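Local atomic coordinates of xyloglucan-specific endo-beta-1,4-glucanase (Uncultured bacterium, PDB entry 4W88), a protein that hydrolyses internal beta-1,4-glucosidic bonds of xyloglucan, a plant cell-wall polysaccharide, as a family GH5 glycoside hydrolase. Residues A78-L81 / A82-E86; A126-K129 / Q130-E133; E278-E281 / D282-W286. The protein carries 1 engineered substitution. One frame throughout, in Å; residues are numbered along the deposited sequence.

Interaction 1 of 3, residues A78-L81 / A82-E86; sequences ADWL and ARVKE
Ala82 continues helix 78-92 by giving its backbone N to Ala78 O at 2.9 Å, an i to i+4 helical bond that the next three residues repeat. Its methyl, CB, rests beside the same carbonyl oxygen. Arg83 follows, its N bonded to Asp79 O at 3.0 Å, while its side chain runs away from 78-81. With the bend at chi2 (55°) the guanidinium comes alongside the next helical turn, where NH1 meets Glu86 OE1 at 2.9 Å in a salt bridge. The carboxylate oxygen lies near the guanidinium plane, yet the nitrogen reaches it from above the carboxylate plane. Other partners fix the same group: Glu34 bridges NE, Thr42 O accepts from NH2, and Tyr90 OH pairs with NH1. Val84 carries the apolar part of the contact. Its N-H points almost straight at Trp80 O (2.9 Å, 175° at the hydrogen), and its CG2 sits over one face of the Trp80 indole, 4.0 Å from the centroid of the five-membered ring, in a CH-pi contact. Trp80 CG lies opposite the backbone N (chi1 -175°), which sends the indole to the side where this methyl can reach it; His67 stacks on the ring and Phe64 meets it steeply. Lys85 closes the series through its N to Leu81 O, 3.0 Å, and its NZ continues to the carbonyl of Ala134 at the end of helix 117-134. The chemistry is therefore of two kinds: a buried indole and methyl pack within the (beta/alpha)8 barrel's beta-alpha-beta unit 57-60, 78-92, 97-101, while Arg83, also buried, has each guanidinium nitrogen hydrogen-bonded, an arrangement that probably offsets the cost of enclosing its charge.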
loop_
_atom_site.group_PDB
_atom_site.type_symbol
_atom_site.label_atom_id
_atom_site.label_comp_id
_atom_site.label_asym_id
_atom_site.label_seq_id
_atom_site.Cartn_x
_atom_site.Cartn_y
_atom_site.Cartn_z
ATOM N N ALA A 78 8.957 21.434 -5.871
ATOM C CA ALA A 78 8.715 21.152 -7.281
ATOM C C ALA A 78 9.527 19.998 -7.804
ATOM O O ALA A 78 9.001 19.208 -8.639
ATOM C CB ALA A 78 8.972 22.387 -8.138
ATOM N N ASP A 79 10.796 19.882 -7.407
ATOM C CA ASP A 79 11.640 18.833 -7.922
ATOM C C ASP A 79 11.137 17.432 -7.497
ATOM O O ASP A 79 11.195 16.447 -8.243
ATOM C CB ASP A 79 13.073 19.045 -7.450
ATOM C CG ASP A 79 13.241 19.123 -5.831
ATOM O OD1 ASP A 79 12.404 19.346 -4.962
ATOM O OD2 ASP A 79 14.367 18.994 -5.361
ATOM N N TRP A 80 10.656 17.343 -6.256
ATOM C CA TRP A 80 10.113 16.121 -5.728
ATOM C C TRP A 80 8.801 15.744 -6.417
ATOM O O TRP A 80 8.654 14.564 -6.873
ATOM C CB TRP A 80 9.903 16.178 -4.231
ATOM C CG TRP A 80 9.460 14.912 -3.635
ATOM C CD1 TRP A 80 8.261 14.627 -3.074
ATOM C CD2 TRP A 80 10.251 13.733 -3.502
ATOM N NE1 TRP A 80 8.268 13.340 -2.592
ATOM C CE2 TRP A 80 9.482 12.782 -2.856
ATOM C CE3 TRP A 80 11.559 13.405 -3.888
ATOM C CZ2 TRP A 80 9.963 11.504 -2.558
ATOM C CZ3 TRP A 80 12.071 12.177 -3.572
ATOM C CH2 TRP A 80 11.278 11.234 -2.877
ATOM N N LEU A 81 7.889 16.708 -6.550
ATOM C CA LEU A 81 6.695 16.404 -7.287
ATOM C C LEU A 81 6.978 15.946 -8.741
ATOM O O LEU A 81 6.346 14.967 -9.209
ATOM C CB LEU A 81 5.788 17.632 -7.316
ATOM C CG LEU A 81 4.431 17.441 -8.003
ATOM C CD1 LEU A 81 3.633 16.370 -7.358
ATOM C CD2 LEU A 81 3.630 18.723 -7.882
ATOM N N ALA A 82 7.918 16.591 -9.421
ATOM C CA ALA A 82 8.343 16.184 -10.759
ATOM C C ALA A 82 8.872 14.762 -10.806
ATOM O O ALA A 82 8.518 13.995 -11.696
ATOM C CB ALA A 82 9.295 17.157 -11.367
ATOM N N ARG A 83 9.655 14.384 -9.800
ATOM C CA ARG A 83 10.200 13.034 -9.763
ATOM C C ARG A 83 9.164 11.982 -9.515
ATOM O O ARG A 83 9.157 10.963 -10.175
ATOM C CB ARG A 83 11.341 12.942 -8.750
ATOM C CG ARG A 83 11.981 11.585 -8.682
ATOM C CD ARG A 83 12.486 11.107 -10.050
ATOM N NE ARG A 83 13.019 9.776 -9.907
ATOM C CZ ARG A 83 13.137 8.900 -10.911
ATOM N NH1 ARG A 83 12.825 9.229 -12.147
ATOM N NH2 ARG A 83 13.511 7.672 -10.663
ATOM N N VAL A 84 8.269 12.256 -8.582
ATOM C CA VAL A 84 7.121 11.371 -8.335
ATOM C C VAL A 84 6.333 11.151 -9.610
ATOM O O VAL A 84 6.051 10.005 -9.977
ATOM C CB VAL A 84 6.225 11.939 -7.260
ATOM C CG1 VAL A 84 5.001 11.086 -7.079
ATOM C CG2 VAL A 84 7.000 11.961 -5.909
ATOM N N LYS A 85 6.065 12.253 -10.342
ATOM C CA LYS A 85 5.346 12.144 -11.610
ATOM C C LYS A 85 6.138 11.296 -12.659
ATOM O O LYS A 85 5.545 10.511 -13.400
ATOM C CB LYS A 85 5.086 13.536 -12.124
ATOM C CG LYS A 85 4.418 13.599 -13.452
ATOM C CD LYS A 85 3.903 15.033 -13.837
ATOM C CE LYS A 85 2.625 15.299 -13.080
ATOM N NZ LYS A 85 1.891 16.505 -13.686
ATOM N N GLU A 86 7.469 11.429 -12.717
ATOM C CA GLU A 86 8.302 10.628 -13.625
ATOM C C GLU A 86 8.145 9.134 -13.357
ATOM O O GLU A 86 8.103 8.366 -14.263
ATOM C CB GLU A 86 9.769 10.926 -13.500
ATOM C CG GLU A 86 10.244 12.172 -14.073
ATOM C CD GLU A 86 11.733 12.081 -14.270
ATOM O OE1 GLU A 86 12.468 11.790 -13.394
ATOM O OE2 GLU A 86 12.187 12.301 -15.364
#

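Interaction 2 of 3, residues A126-K129 / Q130-E133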
loop_
_atom_site.group_PDB
_atom_site.type_symbol
_atom_site.label_atom_id
_atom_site.label_comp_id
_atom_site.label_asym_id
_atom_site.label_seq_id
_atom_site.Cartn_x
_atom_site.Cartn_y
_atom_site.Cartn_z
ATOM N N ALA A 126 -4.195 19.322 2.383
ATOM C CA ALA A 126 -3.312 20.154 1.646
ATOM C C ALA A 126 -2.348 19.420 0.708
ATOM O O ALA A 126 -2.070 19.882 -0.431
ATOM C CB ALA A 126 -2.557 21.088 2.562
ATOM N N ILE A 127 -1.853 18.244 1.164
ATOM C CA ILE A 127 -0.918 17.464 0.380
ATOM C C ILE A 127 -1.764 16.883 -0.786
ATOM O O ILE A 127 -1.318 16.931 -1.944
ATOM C CB ILE A 127 -0.304 16.377 1.246
ATOM C CG1 ILE A 127 0.665 16.980 2.319
ATOM C CG2 ILE A 127 0.454 15.338 0.393
ATOM C CD1 ILE A 127 1.040 15.991 3.405
ATOM N N TRP A 128 -2.930 16.292 -0.463
ATOM C CA TRP A 128 -3.716 15.616 -1.468
ATOM C C TRP A 128 -4.303 16.562 -2.487
ATOM O O TRP A 128 -4.476 16.155 -3.667
ATOM C CB TRP A 128 -4.743 14.684 -0.852
ATOM C CG TRP A 128 -4.143 13.358 -0.544
ATOM C CD1 TRP A 128 -3.828 12.854 0.683
ATOM C CD2 TRP A 128 -3.665 12.427 -1.501
ATOM N NE1 TRP A 128 -3.189 11.616 0.524
ATOM C CE2 TRP A 128 -3.102 11.338 -0.811
ATOM C CE3 TRP A 128 -3.710 12.386 -2.906
ATOM C CZ2 TRP A 128 -2.567 10.216 -1.482
ATOM C CZ3 TRP A 128 -3.152 11.300 -3.553
ATOM C CH2 TRP A 128 -2.564 10.242 -2.857
ATOM N N LYS A 129 -4.642 17.803 -2.095
ATOM C CA LYS A 129 -5.081 18.765 -3.123
ATOM C C LYS A 129 -3.988 18.929 -4.191
ATOM O O LYS A 129 -4.306 18.955 -5.388
ATOM C CB LYS A 129 -5.450 20.114 -2.490
ATOM C CG LYS A 129 -5.794 21.280 -3.426
ATOM C CD LYS A 129 -6.288 22.492 -2.615
ATOM C CE LYS A 129 -6.967 23.553 -3.436
ATOM N NZ LYS A 129 -5.973 24.285 -4.149
ATOM N N GLN A 130 -2.713 19.056 -3.746
ATOM C CA GLN A 130 -1.623 19.237 -4.661
ATOM C C GLN A 130 -1.389 18.020 -5.527
ATOM O O GLN A 130 -1.143 18.160 -6.758
ATOM C CB GLN A 130 -0.326 19.599 -3.963
ATOM C CG GLN A 130 -0.379 20.896 -3.224
ATOM C CD GLN A 130 0.887 21.095 -2.416
ATOM O OE1 GLN A 130 1.984 21.347 -2.933
ATOM N NE2 GLN A 130 0.745 20.893 -1.114
ATOM N N LEU A 131 -1.445 16.841 -4.924
ATOM C CA LEU A 131 -1.235 15.582 -5.691
ATOM C C LEU A 131 -2.346 15.389 -6.709
ATOM O O LEU A 131 -2.103 15.070 -7.851
ATOM C CB LEU A 131 -1.112 14.380 -4.768
ATOM C CG LEU A 131 0.168 14.373 -3.909
ATOM C CD1 LEU A 131 0.013 13.142 -2.975
ATOM C CD2 LEU A 131 1.374 14.318 -4.770
ATOM N N ALA A 132 -3.591 15.589 -6.264
ATOM C CA ALA A 132 -4.722 15.476 -7.139
ATOM C C ALA A 132 -4.621 16.500 -8.311
ATOM O O ALA A 132 -4.899 16.154 -9.454
ATOM C CB ALA A 132 -6.025 15.661 -6.366
ATOM N N GLU A 133 -4.240 17.731 -8.041
ATOM C CA GLU A 133 -4.104 18.728 -9.117
ATOM C C GLU A 133 -3.036 18.186 -10.132
ATOM O O GLU A 133 -3.202 18.311 -11.348
ATOM C CB GLU A 133 -3.710 20.113 -8.624
ATOM C CG GLU A 133 -4.860 21.040 -8.313
ATOM C CD GLU A 133 -5.910 21.244 -9.424
ATOM O OE1 GLU A 133 -5.592 21.615 -10.564
ATOM O OE2 GLU A 133 -7.084 21.068 -9.123
#
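Leu131 N, Ala132 N and Glu133 N bond to Ile127 O, Trp128 O and Lys129 O at 2.8 to 3.0 Å in regular i to i+4 fashion, but Gln130 N reaches Ala126 O only weakly, at 3.5 Å. The Gln130 side chain adds a second donor there: NE2 lies 3.1 Å from Ala126 O, with 163° at the hydrogen. This donor comes from above the carbonyl plane, 52° out of it, while the oxygen stays close to the plane of the Gln130 amide. Placing CG beside the backbone N (chi1 -63°) folds the chain back toward the preceding turn. Tyr74 O also accepts from NE2 and Ile76 N donates to OE1, so both ends of the amide are used and its rotation is fixed. On the buried side, Leu131 CD1 stands over the six-membered ring of Trp128, 3.7 Å from its centroid and close to the ring normal, a CH-pi contact. The same methyl touches Ile127 CG2 at 4.0 Å; these two side chains run side by side in one direction. Trp128 NE1 is bonded to Gly146 O, just past strand 142-145, and its indole also meets Phe144 of that strand and Phe177 of helix 164-182, placing the tryptophan between helix 117-134, the barrel wall and the next helix.

Interaction 3 of 3, residues E278-E281 / D282-W286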
loop_
_atom_site.group_PDB
_atom_site.type_symbol
_atom_site.label_atom_id
_atom_site.label_comp_id
_atom_site.label_asym_id
_atom_site.label_seq_id
_atom_site.Cartn_x
_atom_site.Cartn_y
_atom_site.Cartn_z
ATOM N N GLU A 278 15.451 -18.841 3.576
ATOM C CA GLU A 278 16.059 -20.029 2.934
ATOM C C GLU A 278 15.018 -21.133 2.876
ATOM O O GLU A 278 15.301 -22.307 3.176
ATOM C CB GLU A 278 17.344 -20.487 3.600
ATOM C CG GLU A 278 18.260 -19.339 3.827
ATOM C CD GLU A 278 19.554 -19.441 3.280
ATOM O OE1 GLU A 278 19.663 -18.900 2.165
ATOM O OE2 GLU A 278 20.413 -20.023 4.002
ATOM N N ASN A 279 13.822 -20.744 2.461
ATOM C CA ASN A 279 12.645 -21.557 2.608
ATOM C C ASN A 279 11.722 -21.401 1.403
ATOM O O ASN A 279 10.493 -21.234 1.551
ATOM C CB ASN A 279 11.886 -21.213 3.893
ATOM C CG ASN A 279 11.336 -19.787 3.905
ATOM O OD1 ASN A 279 11.880 -18.885 3.268
ATOM N ND2 ASN A 279 10.231 -19.608 4.620
ATOM N N THR A 280 12.321 -21.466 0.219
ATOM C CA THR A 280 11.592 -21.262 -1.015
ATOM C C THR A 280 10.315 -22.071 -1.116
ATOM O O THR A 280 9.233 -21.553 -1.424
ATOM C CB THR A 280 12.450 -21.650 -2.198
ATOM O OG1 THR A 280 13.554 -20.759 -2.268
ATOM C CG2 THR A 280 11.637 -21.512 -3.499
ATOM N N GLU A 281 10.444 -23.375 -0.893
ATOM C CA GLU A 281 9.255 -24.271 -1.034
ATOM C C GLU A 281 8.130 -23.921 -0.041
ATOM O O GLU A 281 6.932 -24.064 -0.323
ATOM C CB GLU A 281 9.662 -25.737 -0.836
ATOM C CG GLU A 281 10.621 -26.203 -1.906
ATOM C CD GLU A 281 12.050 -26.252 -1.367
ATOM O OE1 GLU A 281 12.625 -27.449 -1.362
ATOM O OE2 GLU A 281 12.592 -25.106 -0.984
ATOM N N ASP A 282 8.511 -23.492 1.172
ATOM C CA ASP A 282 7.511 -23.077 2.138
ATOM C C ASP A 282 6.788 -21.791 1.740
ATOM O O ASP A 282 5.565 -21.685 1.875
ATOM C CB ASP A 282 8.162 -22.882 3.528
ATOM C CG ASP A 282 8.810 -24.131 4.011
ATOM O OD1 ASP A 282 8.061 -25.015 4.464
ATOM O OD2 ASP A 282 10.038 -24.269 3.910
ATOM N N ILE A 283 7.555 -20.840 1.254
ATOM C CA ILE A 283 6.920 -19.623 0.767
ATOM C C ILE A 283 5.978 -19.904 -0.419
ATOM O O ILE A 283 4.876 -19.350 -0.455
ATOM C CB ILE A 283 7.943 -18.508 0.466
ATOM C CG1 ILE A 283 8.631 -18.063 1.763
ATOM C CG2 ILE A 283 7.278 -17.367 -0.286
ATOM C CD1 ILE A 283 9.780 -17.093 1.580
ATOM N N VAL A 284 6.418 -20.725 -1.394
ATOM C CA VAL A 284 5.503 -21.136 -2.441
ATOM C C VAL A 284 4.192 -21.709 -1.911
ATOM O O VAL A 284 3.104 -21.372 -2.425
ATOM C CB VAL A 284 6.215 -22.088 -3.427
ATOM C CG1 VAL A 284 5.228 -22.685 -4.452
ATOM C CG2 VAL A 284 7.383 -21.322 -4.121
ATOM N N ARG A 285 4.259 -22.624 -0.933
ATOM C CA ARG A 285 3.047 -23.160 -0.335
ATOM C C ARG A 285 2.192 -22.099 0.377
ATOM O O ARG A 285 0.949 -22.085 0.257
ATOM C CB ARG A 285 3.398 -24.292 0.643
ATOM C CG ARG A 285 3.897 -25.557 -0.053
ATOM C CD ARG A 285 3.891 -26.763 0.892
ATOM N NE ARG A 285 5.060 -26.671 1.774
ATOM C CZ ARG A 285 6.285 -27.091 1.479
ATOM N NH1 ARG A 285 6.555 -27.661 0.339
ATOM N NH2 ARG A 285 7.262 -26.925 2.348
ATOM N N TRP A 286 2.842 -21.188 1.077
ATOM C CA TRP A 286 2.122 -20.126 1.766
ATOM C C TRP A 286 1.370 -19.250 0.755
ATOM O O TRP A 286 0.212 -18.900 0.978
ATOM C CB TRP A 286 3.099 -19.275 2.580
ATOM C CG TRP A 286 2.460 -18.061 3.172
ATOM C CD1 TRP A 286 1.657 -17.980 4.282
ATOM C CD2 TRP A 286 2.540 -16.749 2.635
ATOM N NE1 TRP A 286 1.226 -16.693 4.462
ATOM C CE2 TRP A 286 1.773 -15.911 3.461
ATOM C CE3 TRP A 286 3.188 -16.208 1.529
ATOM C CZ2 TRP A 286 1.609 -14.542 3.181
ATOM C CZ3 TRP A 286 3.028 -14.878 1.253
ATOM C CH2 TRP A 286 2.264 -14.052 2.077
#
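Asn279 and Ile283 meet at the start of helix 280-295, the outer helix of a beta-alpha-beta crossover between strands 267-272 and 300-305 of the (beta/alpha)8 barrel. Their side chains cross at about a right angle: Ile283 CD1 approaches Asn279 OD1 to 3.2 Å, and CG1 lies beside the rest of the amide, nearest ND2 at 3.6 Å. Asn279 occupies the N-cap position, but its side chain makes no capping bond. Its chi1 of 64° places CG between the backbone N and the carbonyl carbon and brings the amide against the isoleucine. The backbone oxygen of Asn279 instead begins the helical ladder, accepting from Ile283 N at 3.0 Å; Thr280 O and Glu281 O continue it with Val284 N and Arg285 N. Beside this, Asp282 OD2 lies 3.6 Å from Asn279 CB. Asp282 and Arg285 join directly, NH2 to OD1 at 3.0 Å, in a salt bridge whose hydrogen bond is bent to 136°, with the nitrogen well above the carboxylate plane. Bending at chi3 (-78°) brings the arginine's end back over the preceding turn, and there Glu281 O lies above the centre of the guanidinium face, 3.6 Å from CZ.

The second shell explains how these groups are held. Lys277 N donates to Asn279 OD1, and ND2 bonds to Ser239 O, which together fix the flip of the buried amide. Phe230 touches both Asn279 and Ile283, and Ile331 of helix 329-336 packs on the isoleucine. Trp241 serves the charged pair with both ends of its backbone: its N donates to Asp282 OD1 and its O accepts from Arg285 NE.

Overall arrangement
All three are local contacts between residues three or four apart on outer helices of one (beta/alpha)8 barrel, each mixing buried and exposed residues. Interactions 1 and 2 lie on adjacent helices, centres 13 Å apart, and touch directly where Leu81 CD1 packs on Leu131 CD2 at 4.0 Å; interaction 3 lies across the barrel, its centre about 38 and 41 Å from theirs. The first two share a methyl over a tryptophan face, whereas 278-286, at a helix start, sets an asparagine amide against an isoleucine. Charge pairing within the helix marks interactions 1 and 3, the arginine being buried in one and exposed in the other; interaction 2 uses a neutral amide instead.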